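Local coordinates for 2-dehydropantoate 2-reductase (Bacillus subtilis, PDB 3EGO), which probably catalyses the NADPH-dependent reduction of 2-dehydropantoate (ketopantoate) to (R)-pantoate in the biosynthesis of pantothenate, at residues A[120-125]-A[140-145]; A[216-221]-A[278-283]; A[220-225]-A[270-275]. All coordinates share one frame; numbering follows the deposited sequence. Where two conformers were deposited one is given.

Contact 1: residues A[120-125]-A[140-145]; sequences GIVEHG and GAIKWS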
loop_
_atom_site.group_PDB
_atom_site.type_symbol
_atom_site.label_atom_id
_atom_site.label_comp_id
_atom_site.label_asym_id
_atom_site.label_seq_id
_atom_site.Cartn_x
_atom_site.Cartn_y
_atom_site.Cartn_z
ATOM N N GLY A 120 -7.507 15.305 25.992
ATOM C CA GLY A 120 -8.568 14.300 26.126
ATOM C C GLY A 120 -8.884 13.525 24.872
ATOM O O GLY A 120 -8.349 13.807 23.810
ATOM N N ILE A 121 -9.727 12.523 25.010
ATOM C CA ILE A 121 -10.141 11.743 23.879
ATOM C C ILE A 121 -11.649 11.772 23.777
ATOM O O ILE A 121 -12.370 11.929 24.774
ATOM C CB ILE A 121 -9.669 10.294 23.969
ATOM C CG1 ILE A 121 -10.236 9.623 25.222
ATOM C CG2 ILE A 121 -8.112 10.241 23.961
ATOM C CD1 ILE A 121 -9.873 8.141 25.270
ATOM N N VAL A 122 -12.115 11.618 22.553
ATOM C CA VAL A 122 -13.538 11.669 22.287
ATOM C C VAL A 122 -13.959 10.262 21.896
ATOM O O VAL A 122 -13.523 9.760 20.856
ATOM C CB VAL A 122 -13.824 12.581 21.097
ATOM C CG1 VAL A 122 -15.306 12.491 20.688
ATOM C CG2 VAL A 122 -13.399 14.026 21.406
ATOM N N GLU A 123 -14.826 9.650 22.692
ATOM C CA GLU A 123 -15.351 8.323 22.376
ATOM C C GLU A 123 -16.752 8.281 21.758
ATOM O O GLU A 123 -17.320 7.209 21.553
ATOM C CB GLU A 123 -15.370 7.470 23.648
ATOM C CG GLU A 123 -13.999 7.386 24.327
ATOM C CD GLU A 123 -14.018 6.469 25.575
ATOM O OE1 GLU A 123 -12.993 5.786 25.826
ATOM O OE2 GLU A 123 -15.060 6.437 26.294
ATOM N N HIS A 124 -17.297 9.444 21.448
ATOM C CA HIS A 124 -18.567 9.522 20.747
ATOM C C HIS A 124 -18.346 9.156 19.321
ATOM O O HIS A 124 -17.234 9.299 18.831
ATOM C CB HIS A 124 -19.045 10.961 20.762
ATOM C CG HIS A 124 -19.432 11.456 22.111
ATOM N ND1 HIS A 124 -20.575 11.039 22.752
ATOM C CD2 HIS A 124 -18.840 12.349 22.938
ATOM C CE1 HIS A 124 -20.672 11.650 23.917
ATOM N NE2 HIS A 124 -19.641 12.460 24.050
ATOM N N GLY A 125 -19.416 8.704 18.661
ATOM C CA GLY A 125 -19.489 8.617 17.218
ATOM C C GLY A 125 -20.197 9.890 16.765
ATOM O O GLY A 125 -21.230 10.236 17.287
ATOM N N GLY A 140 -21.207 8.131 23.249
ATOM C CA GLY A 140 -19.989 7.826 23.994
ATOM C C GLY A 140 -19.793 8.786 25.144
ATOM O O GLY A 140 -20.735 9.113 25.899
ATOM N N ALA A 141 -18.574 9.299 25.242
ATOM C CA ALA A 141 -18.177 10.196 26.320
ATOM C C ALA A 141 -16.946 10.947 25.868
ATOM O O ALA A 141 -16.336 10.576 24.865
ATOM C CB ALA A 141 -17.828 9.364 27.571
ATOM N N ILE A 142 -16.590 11.993 26.599
ATOM C CA ILE A 142 -15.288 12.616 26.482
ATOM C C ILE A 142 -14.560 12.341 27.772
ATOM O O ILE A 142 -15.152 12.412 28.855
ATOM C CB ILE A 142 -15.396 14.122 26.245
ATOM C CG1 ILE A 142 -15.889 14.373 24.797
ATOM C CG2 ILE A 142 -14.033 14.840 26.493
ATOM C CD1 ILE A 142 -16.142 15.935 24.494
ATOM N N LYS A 143 -13.286 11.993 27.668
ATOM C CA LYS A 143 -12.438 11.823 28.861
ATOM C C LYS A 143 -11.252 12.761 28.769
ATOM O O LYS A 143 -10.643 12.938 27.708
ATOM C CB LYS A 143 -11.975 10.358 28.974
ATOM C CG LYS A 143 -13.118 9.365 29.228
ATOM C CD LYS A 143 -12.656 7.935 29.072
ATOM C CE LYS A 143 -13.647 6.939 29.694
ATOM N NZ LYS A 143 -13.646 5.656 28.946
ATOM N N TRP A 144 -10.913 13.406 29.872
ATOM C CA TRP A 144 -9.854 14.403 29.826
ATOM C C TRP A 144 -8.936 14.275 31.054
ATOM O O TRP A 144 -9.324 13.654 32.054
ATOM C CB TRP A 144 -10.417 15.825 29.754
ATOM C CG TRP A 144 -11.215 16.158 30.949
ATOM C CD1 TRP A 144 -12.508 15.773 31.218
ATOM C CD2 TRP A 144 -10.773 16.927 32.072
ATOM N NE1 TRP A 144 -12.888 16.256 32.454
ATOM C CE2 TRP A 144 -11.848 16.984 32.992
ATOM C CE3 TRP A 144 -9.565 17.578 32.384
ATOM C CZ2 TRP A 144 -11.745 17.649 34.252
ATOM C CZ3 TRP A 144 -9.459 18.258 33.627
ATOM C CH2 TRP A 144 -10.555 18.280 34.542
ATOM N N SER A 145 -7.742 14.866 30.948
ATOM C CA SER A 145 -6.728 14.851 32.012
ATOM C C SER A 145 -6.026 16.180 31.988
ATOM O O SER A 145 -6.051 16.857 30.953
ATOM C CB SER A 145 -5.690 13.783 31.720
ATOM O OG SER A 145 -6.299 12.516 31.580
#
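Ile121 and Lys143 form the antiparallel hydrogen-bonded pair at the middle of this strand pairing, with Ile121 N to Lys143 O at 2.9 Å and Lys143 N to Ile121 O at 3.0 Å. Gly120 with Trp144 and Val122 with Ile142 make the non-hydrogen-bonded pairs beside it. Packing is tight at Gly120, whose CA lies 3.9 Å from Trp144 CA; a side chain here would run into the carbonyl oxygen of Lys143. Just past the strand, Glu123 N still bonds to Ala141 O (2.8 Å). Gly140 is just as closely confined, since a CB on it would collide with Glu123 O and His124 N. Its bare backbone lets the His124 ring settle over the chain, with Ala141 N above the centre of one ring face and His124 ND1 3.0 Å from Gly140 N. CG of His124 is anti to the carbonyl carbon (chi1 -68°), which swings the imidazole back over residues 140 and 141. On the face that carries Val122 and Ile142, the apolar touch is lighter, Val122 CG2 to Ile142 CG1 at 4.2 Å.

The solvent side is held by charge instead. Exposed Glu123 reaches along an extended chain to Lys143, whose NZ meets OE2 at 3.1 Å on the syn side, 27° out of the carboxylate plane, and makes a weaker bond to OE1.

The pair belongs to the mixed sheet of the Rossmann-type NADP domain. Ile121 packs on Leu177 and Leu178 of helix 174-195, which also carries Lys181, the probable proton donor, while Val122 and Ile142 lean on Val13 and Cys17 of helix 12-22; strand 168-170 flanks the far edge of strand 142-146.

Contact 2: residues A[216-221]-A[278-283]; sequences FQEACR and DAVHLE
The carboxylate of Glu218, on helix 206-223, receives the backbone N-H groups of His281 and Leu282 in the first turn of helix 280-291. OE1 accepts from Leu282 N at 2.9 Å in a nearly straight bond (171°), through its syn lone pair. OE2 uses its own syn lone pair for His281 N (3.0 Å) and receives a second protein donor, His281 ND1, at 2.6 Å. The imidazole N-H comes from above the carboxylate, 52° out of its plane, although OE2 lies within the plane of the ring, at its edge. Three donors grip the acid, and the ND1 bond should help to set the rotation of the imidazole. Glu218 gets there by an extended chain, CG anti to the carbonyl carbon (chi1 -54°).

Val280 N, too poorly angled toward OE2 for a direct bond, is served by a water that also donates to OE2 at 3.0 Å. A second water donates to Glu218 O and Asp278 O, joining the two backbones. Beside the acid packs the Leu282 side chain, its CG 3.4 Å from Glu218 OE1 and its CD1 loosely against Ala219 CB.

Ala279 occupies the N-cap position but has no polar side chain, and Glu218 supplies the acceptors from another helix. On the other side of the ring, His281 NE2 is hydrogen-bonded to NE2 of His281 of the second subunit, so the site continues into the dimer interface. The donors gathered around the acid, together with the start of the helix, would be expected to stabilise its negative charge, and the carboxylate would in turn favour a proton on ND1 of His281.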
loop_
_atom_site.group_PDB
_atom_site.type_symbol
_atom_site.label_atom_id
_atom_site.label_comp_id
_atom_site.label_asym_id
_atom_site.label_seq_id
_atom_site.Cartn_x
_atom_site.Cartn_y
_atom_site.Cartn_z
ATOM N N PHE A 216 1.745 -4.229 16.513
ATOM C CA PHE A 216 1.439 -3.999 17.950
ATOM C C PHE A 216 2.729 -4.044 18.822
ATOM O O PHE A 216 3.002 -3.172 19.667
ATOM C CB PHE A 216 0.447 -5.060 18.422
ATOM C CG PHE A 216 0.187 -4.999 19.898
ATOM C CD1 PHE A 216 -0.779 -4.135 20.396
ATOM C CD2 PHE A 216 0.928 -5.775 20.786
ATOM C CE1 PHE A 216 -1.015 -4.054 21.774
ATOM C CE2 PHE A 216 0.687 -5.700 22.166
ATOM C CZ PHE A 216 -0.280 -4.836 22.640
ATOM N N GLN A 217 3.540 -5.072 18.592
ATOM C CA GLN A 217 4.747 -5.268 19.391
ATOM C C GLN A 217 5.675 -4.084 19.324
ATOM O O GLN A 217 6.215 -3.685 20.349
ATOM C CB GLN A 217 5.460 -6.569 19.010
ATOM C CG GLN A 217 4.587 -7.810 19.288
ATOM C CD GLN A 217 5.238 -9.121 18.873
ATOM O OE1 GLN A 217 4.969 -10.168 19.475
ATOM N NE2 GLN A 217 6.112 -9.071 17.850
ATOM N N GLU A 218 5.870 -3.507 18.132
ATOM C CA GLU A 218 6.685 -2.300 18.022
ATOM C C GLU A 218 6.073 -1.132 18.776
ATOM O O GLU A 218 6.741 -0.433 19.541
ATOM C CB GLU A 218 6.856 -1.876 16.549
ATOM C CG GLU A 218 7.392 -2.952 15.654
ATOM C CD GLU A 218 7.603 -2.503 14.206
ATOM O OE1 GLU A 218 7.008 -1.488 13.763
ATOM O OE2 GLU A 218 8.374 -3.183 13.515
ATOM N N ALA A 219 4.806 -0.863 18.492
ATOM C CA ALA A 219 4.137 0.296 19.074
ATOM C C ALA A 219 4.087 0.161 20.576
ATOM O O ALA A 219 4.364 1.112 21.296
ATOM C CB ALA A 219 2.703 0.413 18.520
ATOM N N CYS A 220 3.729 -1.037 21.027
ATOM C CA CYS A 220 3.631 -1.331 22.460
ATOM C C CYS A 220 4.935 -1.005 23.198
ATOM O O CYS A 220 4.923 -0.304 24.213
ATOM C CB CYS A 220 3.179 -2.778 22.658
ATOM S SG CYS A 220 2.982 -3.331 24.395
ATOM N N ARG A 221 6.068 -1.470 22.667
ATOM C CA ARG A 221 7.370 -1.125 23.246
ATOM C C ARG A 221 7.720 0.363 23.199
ATOM O O ARG A 221 8.232 0.917 24.188
ATOM C CB ARG A 221 8.496 -1.948 22.621
ATOM C CG ARG A 221 9.883 -1.610 23.168
ATOM C CD ARG A 221 9.966 -1.769 24.726
ATOM N NE ARG A 221 11.257 -1.298 25.240
ATOM C CZ ARG A 221 11.526 -0.026 25.519
ATOM N NH1 ARG A 221 10.582 0.905 25.372
ATOM N NH2 ARG A 221 12.733 0.325 25.952
ATOM N N ASP A 278 13.675 0.083 17.165
ATOM C CA ASP A 278 13.383 -0.189 15.787
ATOM C C ASP A 278 11.866 -0.150 15.598
ATOM O O ASP A 278 11.075 -0.446 16.514
ATOM C CB ASP A 278 13.979 -1.529 15.378
ATOM C CG ASP A 278 15.521 -1.467 15.258
ATOM O OD1 ASP A 278 16.079 -0.395 14.889
ATOM O OD2 ASP A 278 16.169 -2.496 15.540
ATOM N N ALA A 279 11.463 0.235 14.405
ATOM C CA ALA A 279 10.052 0.401 14.105
ATOM C C ALA A 279 9.940 0.169 12.614
ATOM O O ALA A 279 9.376 1.008 11.919
ATOM C CB ALA A 279 9.647 1.803 14.410
ATOM N N VAL A 280 10.488 -0.958 12.151
ATOM C CA VAL A 280 10.552 -1.239 10.716
ATOM C C VAL A 280 9.169 -1.369 10.073
ATOM O O VAL A 280 8.968 -0.885 8.955
ATOM C CB VAL A 280 11.391 -2.488 10.380
ATOM C CG1 VAL A 280 10.720 -3.736 10.867
ATOM C CG2 VAL A 280 11.600 -2.580 8.880
ATOM N N HIS A 281 8.228 -2.022 10.753
ATOM C CA HIS A 281 6.890 -2.168 10.179
ATOM C C HIS A 281 6.167 -0.840 10.184
ATOM O O HIS A 281 5.587 -0.448 9.181
ATOM C CB HIS A 281 6.094 -3.212 10.929
ATOM C CG HIS A 281 6.716 -4.565 10.881
ATOM N ND1 HIS A 281 7.698 -4.963 11.758
ATOM C CD2 HIS A 281 6.529 -5.593 10.025
ATOM C CE1 HIS A 281 8.067 -6.200 11.463
ATOM N NE2 HIS A 281 7.381 -6.599 10.406
ATOM N N LEU A 282 6.180 -0.146 11.316
ATOM C CA LEU A 282 5.640 1.218 11.342
ATOM C C LEU A 282 6.262 2.132 10.276
ATOM O O LEU A 282 5.595 2.986 9.696
ATOM C CB LEU A 282 5.824 1.824 12.749
ATOM C CG LEU A 282 4.918 1.236 13.839
ATOM C CD1 LEU A 282 5.479 1.600 15.202
ATOM C CD2 LEU A 282 3.516 1.785 13.706
ATOM N N GLU A 283 7.559 1.991 10.024
ATOM C CA GLU A 283 8.196 2.890 9.082
ATOM C C GLU A 283 7.699 2.571 7.662
ATOM O O GLU A 283 7.500 3.469 6.827
ATOM C CB GLU A 283 9.705 2.663 9.133
ATOM C CG GLU A 283 10.505 3.746 8.524
ATOM C CD GLU A 283 10.950 4.712 9.572
ATOM O OE1 GLU A 283 10.339 5.787 9.644
ATOM O OE2 GLU A 283 11.896 4.385 10.332
HETATM O O HOH W 1 9.930 -0.970 18.908
HETATM O O HOH W 2 11.344 -3.301 14.076
#

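Contact 3: residues A[220-225]-A[270-275]; sequences CRILKL and KEASLQ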
loop_
_atom_site.group_PDB
_atom_site.type_symbol
_atom_site.label_atom_id
_atom_site.label_comp_id
_atom_site.label_asym_id
_atom_site.label_seq_id
_atom_site.Cartn_x
_atom_site.Cartn_y
_atom_site.Cartn_z
ATOM N N CYS A 220 3.729 -1.037 21.027
ATOM C CA CYS A 220 3.631 -1.331 22.460
ATOM C C CYS A 220 4.935 -1.005 23.198
ATOM O O CYS A 220 4.923 -0.304 24.213
ATOM C CB CYS A 220 3.179 -2.778 22.658
ATOM S SG CYS A 220 2.982 -3.331 24.395
ATOM N N ARG A 221 6.068 -1.470 22.667
ATOM C CA ARG A 221 7.370 -1.125 23.246
ATOM C C ARG A 221 7.720 0.363 23.199
ATOM O O ARG A 221 8.232 0.917 24.188
ATOM C CB ARG A 221 8.496 -1.948 22.621
ATOM C CG ARG A 221 9.883 -1.610 23.168
ATOM C CD ARG A 221 9.966 -1.769 24.726
ATOM N NE ARG A 221 11.257 -1.298 25.240
ATOM C CZ ARG A 221 11.526 -0.026 25.519
ATOM N NH1 ARG A 221 10.582 0.905 25.372
ATOM N NH2 ARG A 221 12.733 0.325 25.952
ATOM N N ILE A 222 7.466 1.029 22.072
ATOM C CA ILE A 222 7.778 2.447 21.940
ATOM C C ILE A 222 7.006 3.263 22.995
ATOM O O ILE A 222 7.539 4.215 23.599
ATOM C CB ILE A 222 7.387 2.974 20.509
ATOM C CG1 ILE A 222 8.340 2.412 19.437
ATOM C CG2 ILE A 222 7.397 4.464 20.455
ATOM C CD1 ILE A 222 7.702 2.356 18.008
ATOM N N LEU A 223 5.753 2.882 23.219
ATOM C CA LEU A 223 4.895 3.610 24.173
ATOM C C LEU A 223 5.119 3.178 25.627
ATOM O O LEU A 223 4.609 3.842 26.568
ATOM C CB LEU A 223 3.413 3.401 23.825
ATOM C CG LEU A 223 2.973 3.962 22.477
ATOM C CD1 LEU A 223 1.620 3.379 22.096
ATOM C CD2 LEU A 223 2.965 5.510 22.428
ATOM N N LYS A 224 5.814 2.049 25.805
ATOM C CA LYS A 224 6.036 1.470 27.128
ATOM C C LYS A 224 4.712 1.211 27.858
ATOM O O LYS A 224 4.511 1.651 28.994
ATOM C CB LYS A 224 6.917 2.419 27.945
ATOM C CG LYS A 224 8.329 2.552 27.413
ATOM C CD LYS A 224 9.017 3.777 27.978
ATOM C CE LYS A 224 10.493 3.759 27.665
ATOM N NZ LYS A 224 11.161 5.008 28.141
ATOM N N LEU A 225 3.808 0.506 27.196
ATOM C CA LEU A 225 2.492 0.244 27.752
ATOM C C LEU A 225 2.570 -0.675 28.955
ATOM O O LEU A 225 3.193 -1.739 28.889
ATOM C CB LEU A 225 1.598 -0.393 26.696
ATOM C CG LEU A 225 1.307 0.522 25.507
ATOM C CD1 LEU A 225 0.246 -0.115 24.647
ATOM C CD2 LEU A 225 0.880 1.902 25.995
ATOM N N LYS A 270 8.974 9.135 15.801
ATOM C CA LYS A 270 9.808 10.081 16.546
ATOM C C LYS A 270 10.203 9.502 17.877
ATOM O O LYS A 270 11.347 9.641 18.309
ATOM C CB LYS A 270 9.091 11.409 16.745
ATOM C CG LYS A 270 9.030 12.217 15.459
ATOM C CD LYS A 270 7.987 13.300 15.529
ATOM C CE LYS A 270 8.328 14.399 14.548
ATOM N NZ LYS A 270 7.498 15.610 14.798
ATOM N N GLU A 271 9.262 8.821 18.517
ATOM C CA GLU A 271 9.545 8.182 19.803
ATOM C C GLU A 271 10.469 6.963 19.726
ATOM O O GLU A 271 11.298 6.757 20.630
ATOM C CB GLU A 271 8.235 7.834 20.527
ATOM C CG GLU A 271 7.512 9.053 21.030
ATOM C CD GLU A 271 8.248 9.677 22.193
ATOM O OE1 GLU A 271 8.671 8.906 23.075
ATOM O OE2 GLU A 271 8.411 10.912 22.205
ATOM N N ALA A 272 10.329 6.152 18.676
ATOM C CA ALA A 272 11.225 5.006 18.471
ATOM C C ALA A 272 12.642 5.516 18.326
ATOM O O ALA A 272 13.597 4.955 18.905
ATOM C CB ALA A 272 10.824 4.212 17.219
ATOM N N SER A 273 12.775 6.575 17.543
ATOM C CA SER A 273 14.081 7.159 17.263
ATOM C C SER A 273 14.756 7.686 18.544
ATOM O O SER A 273 15.948 7.437 18.782
ATOM C CB SER A 273 13.941 8.269 16.229
ATOM O OG SER A 273 15.121 9.039 16.156
ATOM N N LEU A 274 13.990 8.388 19.374
ATOM C CA LEU A 274 14.528 8.944 20.616
ATOM C C LEU A 274 14.995 7.853 21.571
ATOM O O LEU A 274 15.817 8.114 22.448
ATOM C CB LEU A 274 13.491 9.825 21.334
ATOM C CG LEU A 274 13.007 11.163 20.761
ATOM C CD1 LEU A 274 11.869 11.716 21.620
ATOM C CD2 LEU A 274 14.132 12.196 20.612
ATOM N N GLN A 275 14.455 6.652 21.436
ATOM C CA GLN A 275 14.816 5.572 22.333
ATOM C C GLN A 275 15.767 4.554 21.697
ATOM O O GLN A 275 16.074 3.520 22.319
ATOM C CB GLN A 275 13.569 4.848 22.832
ATOM C CG GLN A 275 12.591 5.701 23.647
ATOM C CD GLN A 275 11.338 4.917 23.988
ATOM O OE1 GLN A 275 11.392 3.869 24.651
ATOM N NE2 GLN A 275 10.203 5.394 23.497
HETATM O O HOH W 3 13.571 2.688 25.881
#
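The C-terminal ends of helices 206-223 and 261-274 come together most closely at Ile222 and Ala272, whose CA atoms are 5.5 Å apart. Ile222 fits against the second helix with both branches: CD1 rests on Ala272 CB at 3.7 Å, while CG2, anti to the backbone N, meets Glu271 CB at 3.5 Å. The carboxylate of Glu271 turns elsewhere, to His106.

Gln275, which follows Leu274, reaches across to helix 206-223 with its amide. Its NE2 donates to Ile222 O at 2.9 Å, nearly straight (166°) and in the carbonyl plane, on a lone pair; it also makes a weak bond back to Glu271 O in its own segment. The Ile222 carbonyl belongs to the last turn of helix 206-223, which a Schellman motif closes: Leu225 N bonds to Cys220 O, Lys224 N more weakly to Arg221 O, and Lys224 takes positive phi as the C-prime residue. The amide thus supplies a donor where the helix is running out of its own.

Gln275 OE1 faces the cationic side chains. Arg221, bent at chi2 (57°), brings NH1 to 3.2 Å from OE1, which sits at the edge of the guanidinium, tilted from its plane; the guanidinium and amide planes are 42° apart. A water donates to the same oxygen. The extended Lys224 chain crosses Gln275 obliquely, its CE methylene 3.1 Å from Gln275 OE1. A leucine in place of Gln275 would probably leave Ile222 O without this donor and the Arg221 guanidinium freer to turn. On the buried flank, Leu223 packs against Thr179 and Leu182 of helix 174-195, and Ile222 also touches Leu277 and Ala279 in the connection to helix 280-291.

Overall arrangement
Contacts 2 and 3 are neighbours in the helical C-terminal domain, their centres 8 Å apart, and both use helix 206-223. They share an apolar seam in which Leu282 CD1 meets Ile222 CD1 at 3.7 Å and Ala279 CB meets Ala272 CB at 3.9 Å, so consecutive helices 261-274 and 280-291 pack on one partner. Contact 1 lies in the nucleotide-binding domain, its centre 26 Å from that of contact 2 and 24 Å from that of contact 3. It is close to the probable active site, the Ile121 side chain about 4 Å from that of Lys181. Contact 2 is more remote, the Leu282 side chain about 10 Å from that of Asn189, a probable substrate-binding residue.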